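Local coordinates for protein amidohydrolase (PDB 4DZH) that probably deaminates 5'-methylthioadenosine or related adenosine compounds as a zinc-dependent amidohydrolase of the ATZ/TRZ family with a TIM-barrel fold, at residues T80-T85 / A126-G131; I45-P50 / V56-A61. All coordinates share one frame; numbering follows the deposited sequence.

The two contacts come in series along the chain: contact 2 (45-50 with 56-61) is closed before contact 1 (80-85 with 126-131) opens. Their centres lie 32 Å apart and their nearest atoms about 16 Å, so they do not touch. Contact 2 belongs to the small beta-rich part near the N-terminus, about 30 Å from the centre of the chain, where strand 44-50 edges a four-stranded mixed sheet. Contact 1 lies in the TIM barrel, about 10 Å from that centre, and carries a zinc ligand. Strand 69-80 leads into it, and no strand or helix is common to both. Only contact 1 is therefore tied to the metal centre; contact 2 packs a beta region far from the annotated sites.

Contact 1 of 2, residues T80-T85 / A126-G131; sequences THNPMT and AEMLRG. With ZN (zinc ion), chain E.
The amide nitrogen ND2 of Asn82 has two partners: the hydroxyl of Tyr150, which is its stronger one, and SD of Met128. The sulfur bond is weak, at 3.4 Å from ND2 to SD with an N-H...S angle of 147°. The two side chains approach from opposite directions. The bend of Met128 at chi3 (-65°) turns its methyl to the Asn82 amide, with CE 3.3 Å from ND2, so the end of the thioether meets the amide through both atoms. A second, looser touch joins CG2 of Thr85 to OE1 of Glu127, 4.4 Å apart. Arg88 pairs with OE1 of Glu127, while Arg407 and the backbone N of Leu324 take OE2; the two arginines would favour the charged form, against the nearby magnesium ligand Asp323, whose side chain is about 4 Å from that of Glu127.

One residue before Asn82, His81 NE2 binds the zinc ion at 2.0 Å, and water 1, also 2.0 Å from the metal, lies in the plane of the imidazole. The other ring nitrogen, ND1, bonds to Asn139 O, a second-shell hold that fixes the ring's rotation, and His79, its partner in the HxH motif of amidohydrolases, joins His228 and Asp316 as further zinc ligands.

Strand 69-80 ends here, and the 3-10 turn 82-85 packs on helix 114-130. Helices 96-111 and 114-130 connect that strand to the parallel strand 133-139, a beta-alpha-beta crossover whose last helix carries Met128, packed on Thr133 and Val136.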
ATOM      1  N   THR A  80       5.840  10.104 -13.845  1.00 15.57           N
ATOM      2  CA  THR A  80       7.035  10.019 -12.994  1.00 14.88           C
ATOM      3  C   THR A  80       7.912  11.267 -13.039  1.00 14.06           C
ATOM      4  O   THR A  80       7.936  12.020 -14.017  1.00 15.45           O
ATOM      5  CB  THR A  80       7.928   8.803 -13.369  1.00 15.56           C
ATOM      6  OG1 THR A  80       8.274   8.881 -14.771  1.00 17.01           O
ATOM      7  CG2 THR A  80       7.146   7.497 -13.115  1.00 13.33           C
ATOM      8  N   HIS A  81       8.675  11.468 -11.963  1.00 12.73           N
ATOM      9  CA  HIS A  81       9.795  12.410 -11.922  1.00 15.61           C
ATOM     10  C   HIS A  81      10.941  11.572 -11.370  1.00 14.09           C
ATOM     11  O   HIS A  81      11.311  11.703 -10.203  1.00 13.78           O
ATOM     12  CB  HIS A  81       9.513  13.605 -10.987  1.00 14.14           C
ATOM     13  CG  HIS A  81       8.234  14.337 -11.278  1.00 16.23           C
ATOM     14  ND1 HIS A  81       8.031  15.033 -12.455  1.00 16.99           N
ATOM     15  CD2 HIS A  81       7.109  14.494 -10.542  1.00 16.30           C
ATOM     16  CE1 HIS A  81       6.828  15.585 -12.437  1.00 17.57           C
ATOM     17  NE2 HIS A  81       6.238  15.246 -11.299  1.00 10.91           N
ATOM     18  N   ASN A  82      11.462  10.685 -12.205  1.00 14.33           N
ATOM     19  CA  ASN A  82      12.250   9.582 -11.647  1.00 13.36           C
ATOM     20  C   ASN A  82      13.612   9.911 -10.964  1.00 14.58           C
ATOM     21  O   ASN A  82      13.997   9.207 -10.023  1.00 16.62           O
ATOM     22  CB  ASN A  82      12.321   8.399 -12.655  1.00 12.40           C
ATOM     23  CG  ASN A  82      11.180   7.392 -12.450  1.00 12.27           C
ATOM     24  OD1 ASN A  82      10.490   7.372 -11.393  1.00 16.26           O
ATOM     25  ND2 ASN A  82      10.998   6.510 -13.437  1.00 13.10           N
ATOM     26  N   PRO A  83      14.297  10.983 -11.385  1.00 16.95           N
ATOM     27  CA  PRO A  83      15.516  11.343 -10.643  1.00 17.80           C
ATOM     28  C   PRO A  83      15.229  11.637  -9.168  1.00 19.27           C
ATOM     29  O   PRO A  83      16.136  11.595  -8.352  1.00 18.87           O
ATOM     30  CB  PRO A  83      16.005  12.608 -11.363  1.00 15.55           C
ATOM     31  CG  PRO A  83      15.555  12.392 -12.781  1.00 17.13           C
ATOM     32  CD  PRO A  83      14.156  11.767 -12.623  1.00 15.81           C
ATOM     33  N   MET A  84      13.978  11.951  -8.822  0.58 17.23           N
ATOM     34  CA  MET A  84      13.648  12.192  -7.426  0.58 16.79           C
ATOM     35  C   MET A  84      13.690  10.921  -6.546  0.58 16.85           C
ATOM     36  O   MET A  84      13.483  11.019  -5.342  0.58 17.68           O
ATOM     37  CB  MET A  84      12.316  12.962  -7.301  0.58 16.24           C
ATOM     38  CG  MET A  84      12.281  14.191  -8.193  0.58 17.76           C
ATOM     39  SD  MET A  84      10.823  15.238  -8.023  0.58 18.99           S
ATOM     40  CE  MET A  84      11.147  16.059  -6.472  0.58 27.83           C
ATOM     41  N   THR A  85      13.998   9.740  -7.104  1.00 15.25           N
ATOM     42  CA  THR A  85      14.297   8.598  -6.251  1.00 18.77           C
ATOM     43  C   THR A  85      15.455   8.974  -5.326  1.00 18.02           C
ATOM     44  O   THR A  85      15.493   8.562  -4.180  1.00 16.82           O
ATOM     45  CB  THR A  85      14.784   7.372  -7.000  1.00 19.80           C
ATOM     46  OG1 THR A  85      15.861   7.772  -7.856  1.00 18.36           O
ATOM     47  CG2 THR A  85      13.704   6.762  -7.793  1.00 20.27           C
ATOM     48  N   ALA A 126      15.721   0.264 -11.818  1.00 13.91           N
ATOM     49  CA  ALA A 126      15.827  -0.938 -10.982  1.00 15.52           C
ATOM     50  C   ALA A 126      14.560  -1.136 -10.112  1.00 11.34           C
ATOM     51  O   ALA A 126      14.022  -2.247 -10.013  1.00 12.81           O
ATOM     52  CB  ALA A 126      17.100  -0.851 -10.125  1.00 17.93           C
ATOM     53  N   GLU A 127      14.113  -0.063  -9.451  1.00 12.97           N
ATOM     54  CA  GLU A 127      12.937  -0.165  -8.603  1.00 14.62           C
ATOM     55  C   GLU A 127      11.683  -0.527  -9.397  1.00 10.90           C
ATOM     56  O   GLU A 127      10.854  -1.353  -8.949  1.00 11.93           O
ATOM     57  CB  GLU A 127      12.713   1.135  -7.810  1.00 14.70           C
ATOM     58  CG  GLU A 127      11.468   1.022  -6.909  1.00 13.53           C
ATOM     59  CD  GLU A 127      11.260   2.199  -5.997  1.00 15.79           C
ATOM     60  OE1 GLU A 127      12.114   3.093  -5.923  1.00 15.29           O
ATOM     61  OE2 GLU A 127      10.185   2.200  -5.351  1.00 14.24           O
ATOM     62  N   MET A 128      11.583   0.036 -10.606  1.00 13.37           N
ATOM     63  CA  MET A 128      10.405  -0.199 -11.440  1.00 13.17           C
ATOM     64  C   MET A 128      10.386  -1.630 -11.913  1.00 14.74           C
ATOM     65  O   MET A 128       9.390  -2.301 -11.757  1.00 13.94           O
ATOM     66  CB  MET A 128      10.330   0.772 -12.604  1.00 13.94           C
ATOM     67  CG  MET A 128      10.009   2.176 -12.117  1.00 14.40           C
ATOM     68  SD  MET A 128       9.722   3.320 -13.496  1.00 15.31           S
ATOM     69  CE  MET A 128      11.369   3.326 -14.271  1.00 15.42           C
ATOM     70  N   LEU A 129      11.525  -2.118 -12.394  1.00 14.92           N
ATOM     71  CA  LEU A 129      11.585  -3.509 -12.894  1.00 16.09           C
ATOM     72  C   LEU A 129      11.277  -4.520 -11.786  1.00 14.56           C
ATOM     73  O   LEU A 129      10.519  -5.462 -11.976  1.00 16.86           O
ATOM     74  CB  LEU A 129      12.943  -3.850 -13.519  1.00 14.91           C
ATOM     75  CG  LEU A 129      13.233  -3.083 -14.803  1.00 14.05           C
ATOM     76  CD1 LEU A 129      14.696  -3.209 -15.227  1.00 15.62           C
ATOM     77  CD2 LEU A 129      12.278  -3.573 -15.916  1.00 12.46           C
ATOM     78  N   ARG A 130      11.816  -4.260 -10.595  1.00 12.93           N
ATOM     79  CA  ARG A 130      11.648  -5.186  -9.466  1.00 14.98           C
ATOM     80  C   ARG A 130      10.169  -5.262  -9.028  1.00 12.16           C
ATOM     81  O   ARG A 130       9.719  -6.240  -8.409  1.00 17.62           O
ATOM     82  CB  ARG A 130      12.581  -4.798  -8.321  1.00 14.65           C
ATOM     83  CG  ARG A 130      14.053  -5.285  -8.552  1.00 16.71           C
ATOM     84  CD  ARG A 130      15.053  -4.503  -7.752  1.00 16.44           C
ATOM     85  NE  ARG A 130      14.820  -4.569  -6.306  1.00 16.33           N
ATOM     86  CZ  ARG A 130      15.409  -5.423  -5.472  1.00 19.02           C
ATOM     87  NH1 ARG A 130      16.261  -6.354  -5.913  1.00 20.40           N
ATOM     88  NH2 ARG A 130      15.145  -5.335  -4.169  1.00 21.38           N
ATOM     89  N   GLY A 131       9.404  -4.223  -9.419  1.00 12.08           N
ATOM     90  CA  GLY A 131       8.004  -4.138  -9.095  1.00 15.55           C
ATOM     91  C   GLY A 131       7.070  -4.300 -10.258  1.00 11.36           C
ATOM     92  O   GLY A 131       5.895  -3.940 -10.163  1.00 14.52           O
TER
HETATM   93 ZN    ZN E 504       4.292  15.455 -11.011  1.00 17.64          ZN
HETATM   94  O   HOH W   1       3.208  16.281  -9.516  1.00 18.19           O

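Contact 2 of 2, residues I45-P50 / V56-A61; sequences IVAVLP and VRFAPA
Ala47 and Phe58 make the close part of this contact, the methyl CB reaching 3.6 Å from ring atom CZ. Leu49 adds a looser apolar touch: its CD2 comes to the ring edge, near the ring plane, 4.1 Å from CE2. On one face of the same ring runs the stem of Arg57, with CG 3.6 Å above the plane and over the centre. Arg57, with CG anti to the backbone N (chi1 169°) and extended to NE, carries its guanidinium along the ring until CZ of Phe58 lies over the centre of one guanidinium face.

On the solvent side water mediates. Val46 O, 4.3 Å from Arg57 NH2, is too far for a direct bond; two waters in the guanidinium plane bridge them, each donating to the carbonyl and accepting from Arg57. Water 2, 2.6 Å from Val46 O, links it to NH2 and water 3 to NH1, while Glu12 salt-bridges NH2.

A classic beta bulge on edge strand 44-50 sets Val46 and Ala47 against the single Ala39 of antiparallel strand 36-41. Helix 51-57 brings the chain back to 58-60, parallel to strand 12-14, where Phe58 touches Cys14 of that strand and Ala39 of the four-stranded sheet.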
ATOM      1  N   ILE A  45       4.687 -10.428 -29.544  1.00 21.54           N
ATOM      2  CA  ILE A  45       3.810 -11.529 -29.161  1.00 23.98           C
ATOM      3  C   ILE A  45       3.244 -12.173 -30.441  1.00 22.49           C
ATOM      4  O   ILE A  45       2.596 -11.487 -31.211  1.00 25.85           O
ATOM      5  CB  ILE A  45       2.641 -11.042 -28.278  1.00 23.70           C
ATOM      6  CG1 ILE A  45       3.209 -10.344 -27.021  1.00 23.76           C
ATOM      7  CG2 ILE A  45       1.689 -12.197 -28.004  1.00 23.75           C
ATOM      8  CD1 ILE A  45       2.181  -9.728 -26.058  1.00 26.41           C
ATOM      9  N   VAL A  46       3.461 -13.475 -30.640  1.00 24.98           N
ATOM     10  CA  VAL A  46       2.988 -14.144 -31.850  1.00 27.57           C
ATOM     11  C   VAL A  46       1.853 -15.148 -31.579  1.00 30.03           C
ATOM     12  O   VAL A  46       1.261 -15.702 -32.517  1.00 29.14           O
ATOM     13  CB  VAL A  46       4.149 -14.832 -32.627  1.00 21.54           C
ATOM     14  CG1 VAL A  46       5.134 -13.764 -33.128  1.00 23.23           C
ATOM     15  CG2 VAL A  46       4.862 -15.916 -31.796  1.00 23.69           C
ATOM     16  N   ALA A  47       1.534 -15.368 -30.307  1.00 27.20           N
ATOM     17  CA  ALA A  47       0.478 -16.312 -29.953  1.00 27.69           C
ATOM     18  C   ALA A  47       0.170 -16.282 -28.462  1.00 29.00           C
ATOM     19  O   ALA A  47       1.081 -16.097 -27.641  1.00 28.71           O
ATOM     20  CB  ALA A  47       0.880 -17.726 -30.341  1.00 30.40           C
ATOM     21  N   VAL A  48      -1.114 -16.482 -28.139  0.63 28.94           N
ATOM     22  CA  VAL A  48      -1.608 -16.629 -26.757  0.63 28.40           C
ATOM     23  C   VAL A  48      -2.630 -17.779 -26.757  0.63 29.88           C
ATOM     24  O   VAL A  48      -3.680 -17.680 -27.403  0.63 29.92           O
ATOM     25  CB  VAL A  48      -2.359 -15.364 -26.259  0.63 26.69           C
ATOM     26  CG1 VAL A  48      -2.690 -15.489 -24.775  0.63 26.90           C
ATOM     27  CG2 VAL A  48      -1.577 -14.081 -26.548  0.63 23.47           C
ATOM     28  N   LEU A  49      -2.356 -18.861 -26.039  1.00 27.00           N
ATOM     29  CA  LEU A  49      -3.146 -20.062 -26.251  1.00 32.35           C
ATOM     30  C   LEU A  49      -2.933 -21.044 -25.118  1.00 34.34           C
ATOM     31  O   LEU A  49      -1.987 -20.894 -24.343  1.00 33.01           O
ATOM     32  CB  LEU A  49      -2.749 -20.675 -27.614  1.00 31.36           C
ATOM     33  CG  LEU A  49      -1.425 -21.432 -27.774  1.00 28.27           C
ATOM     34  CD1 LEU A  49      -1.451 -22.154 -29.138  1.00 30.72           C
ATOM     35  CD2 LEU A  49      -0.205 -20.553 -27.705  1.00 27.49           C
ATOM     36  N   PRO A  50      -3.821 -22.053 -24.992  1.00 37.27           N
ATOM     37  CA  PRO A  50      -3.619 -23.046 -23.932  1.00 33.85           C
ATOM     38  C   PRO A  50      -2.225 -23.684 -24.018  1.00 33.14           C
ATOM     39  O   PRO A  50      -1.742 -23.926 -25.136  1.00 34.80           O
ATOM     40  CB  PRO A  50      -4.708 -24.089 -24.218  1.00 34.80           C
ATOM     41  CG  PRO A  50      -5.789 -23.299 -24.867  1.00 32.55           C
ATOM     42  CD  PRO A  50      -5.082 -22.269 -25.727  1.00 34.74           C
ATOM     43  N   VAL A  56       2.354 -28.266 -28.725  1.00 40.22           N
ATOM     44  CA  VAL A  56       2.272 -29.068 -29.947  1.00 39.82           C
ATOM     45  C   VAL A  56       2.651 -28.181 -31.112  1.00 41.51           C
ATOM     46  O   VAL A  56       3.273 -28.630 -32.073  1.00 43.82           O
ATOM     47  CB  VAL A  56       0.878 -29.723 -30.187  1.00 42.21           C
ATOM     48  CG1 VAL A  56       0.512 -30.693 -29.081  1.00 41.31           C
ATOM     49  CG2 VAL A  56      -0.215 -28.689 -30.394  1.00 44.54           C
ATOM     50  N   ARG A  57       2.306 -26.907 -31.007  1.00 39.54           N
ATOM     51  CA  ARG A  57       2.496 -25.969 -32.090  1.00 40.59           C
ATOM     52  C   ARG A  57       3.937 -25.452 -32.239  1.00 41.53           C
ATOM     53  O   ARG A  57       4.423 -25.283 -33.368  1.00 43.93           O
ATOM     54  CB  ARG A  57       1.508 -24.800 -31.969  1.00 41.44           C
ATOM     55  CG  ARG A  57       1.829 -23.656 -32.921  1.00 42.56           C
ATOM     56  CD  ARG A  57       0.675 -22.679 -33.192  1.00 39.64           C
ATOM     57  NE  ARG A  57       1.186 -21.572 -33.989  1.00 37.60           N
ATOM     58  CZ  ARG A  57       0.739 -20.316 -33.959  1.00 37.74           C
ATOM     59  NH1 ARG A  57      -0.277 -19.967 -33.181  1.00 36.61           N
ATOM     60  NH2 ARG A  57       1.317 -19.401 -34.734  1.00 39.85           N
ATOM     61  N   PHE A  58       4.621 -25.207 -31.123  1.00 33.71           N
ATOM     62  CA  PHE A  58       5.903 -24.511 -31.186  1.00 32.41           C
ATOM     63  C   PHE A  58       7.129 -25.313 -30.794  1.00 32.26           C
ATOM     64  O   PHE A  58       7.076 -26.184 -29.922  1.00 35.64           O
ATOM     65  CB  PHE A  58       5.851 -23.283 -30.255  1.00 29.57           C
ATOM     66  CG  PHE A  58       4.878 -22.244 -30.707  1.00 31.54           C
ATOM     67  CD1 PHE A  58       5.161 -21.458 -31.805  1.00 31.46           C
ATOM     68  CD2 PHE A  58       3.676 -22.063 -30.039  1.00 36.19           C
ATOM     69  CE1 PHE A  58       4.263 -20.505 -32.246  1.00 32.32           C
ATOM     70  CE2 PHE A  58       2.775 -21.117 -30.459  1.00 32.14           C
ATOM     71  CZ  PHE A  58       3.066 -20.326 -31.568  1.00 34.75           C
ATOM     72  N   ALA A  59       8.251 -24.948 -31.419  1.00 33.16           N
ATOM     73  CA  ALA A  59       9.570 -25.400 -30.998  1.00 33.82           C
ATOM     74  C   ALA A  59      10.338 -24.156 -30.546  1.00 37.73           C
ATOM     75  O   ALA A  59      11.129 -23.581 -31.298  1.00 36.63           O
ATOM     76  CB  ALA A  59      10.297 -26.098 -32.149  1.00 34.08           C
ATOM     77  N   PRO A  60      10.082 -23.716 -29.308  1.00 37.05           N
ATOM     78  CA  PRO A  60      10.688 -22.471 -28.813  1.00 33.81           C
ATOM     79  C   PRO A  60      12.191 -22.610 -28.653  1.00 31.05           C
ATOM     80  O   PRO A  60      12.604 -23.649 -28.152  1.00 33.99           O
ATOM     81  CB  PRO A  60      10.075 -22.312 -27.406  1.00 34.37           C
ATOM     82  CG  PRO A  60       8.886 -23.212 -27.366  1.00 39.09           C
ATOM     83  CD  PRO A  60       9.164 -24.336 -28.337  1.00 40.20           C
ATOM     84  N   ALA A  61      12.980 -21.582 -28.980  1.00 30.15           N
ATOM     85  CA  ALA A  61      14.428 -21.650 -28.742  1.00 32.69           C
ATOM     86  C   ALA A  61      14.682 -21.764 -27.236  1.00 33.57           C
ATOM     87  O   ALA A  61      15.627 -22.424 -26.795  1.00 36.66           O
ATOM     88  CB  ALA A  61      15.134 -20.415 -29.312  1.00 31.96           C
TER
HETATM   89  O   HOH W   2       1.521 -16.548 -34.989  1.00 29.18           O
HETATM   90  O   HOH W   3      -1.078 -17.001 -32.803  1.00 30.68           O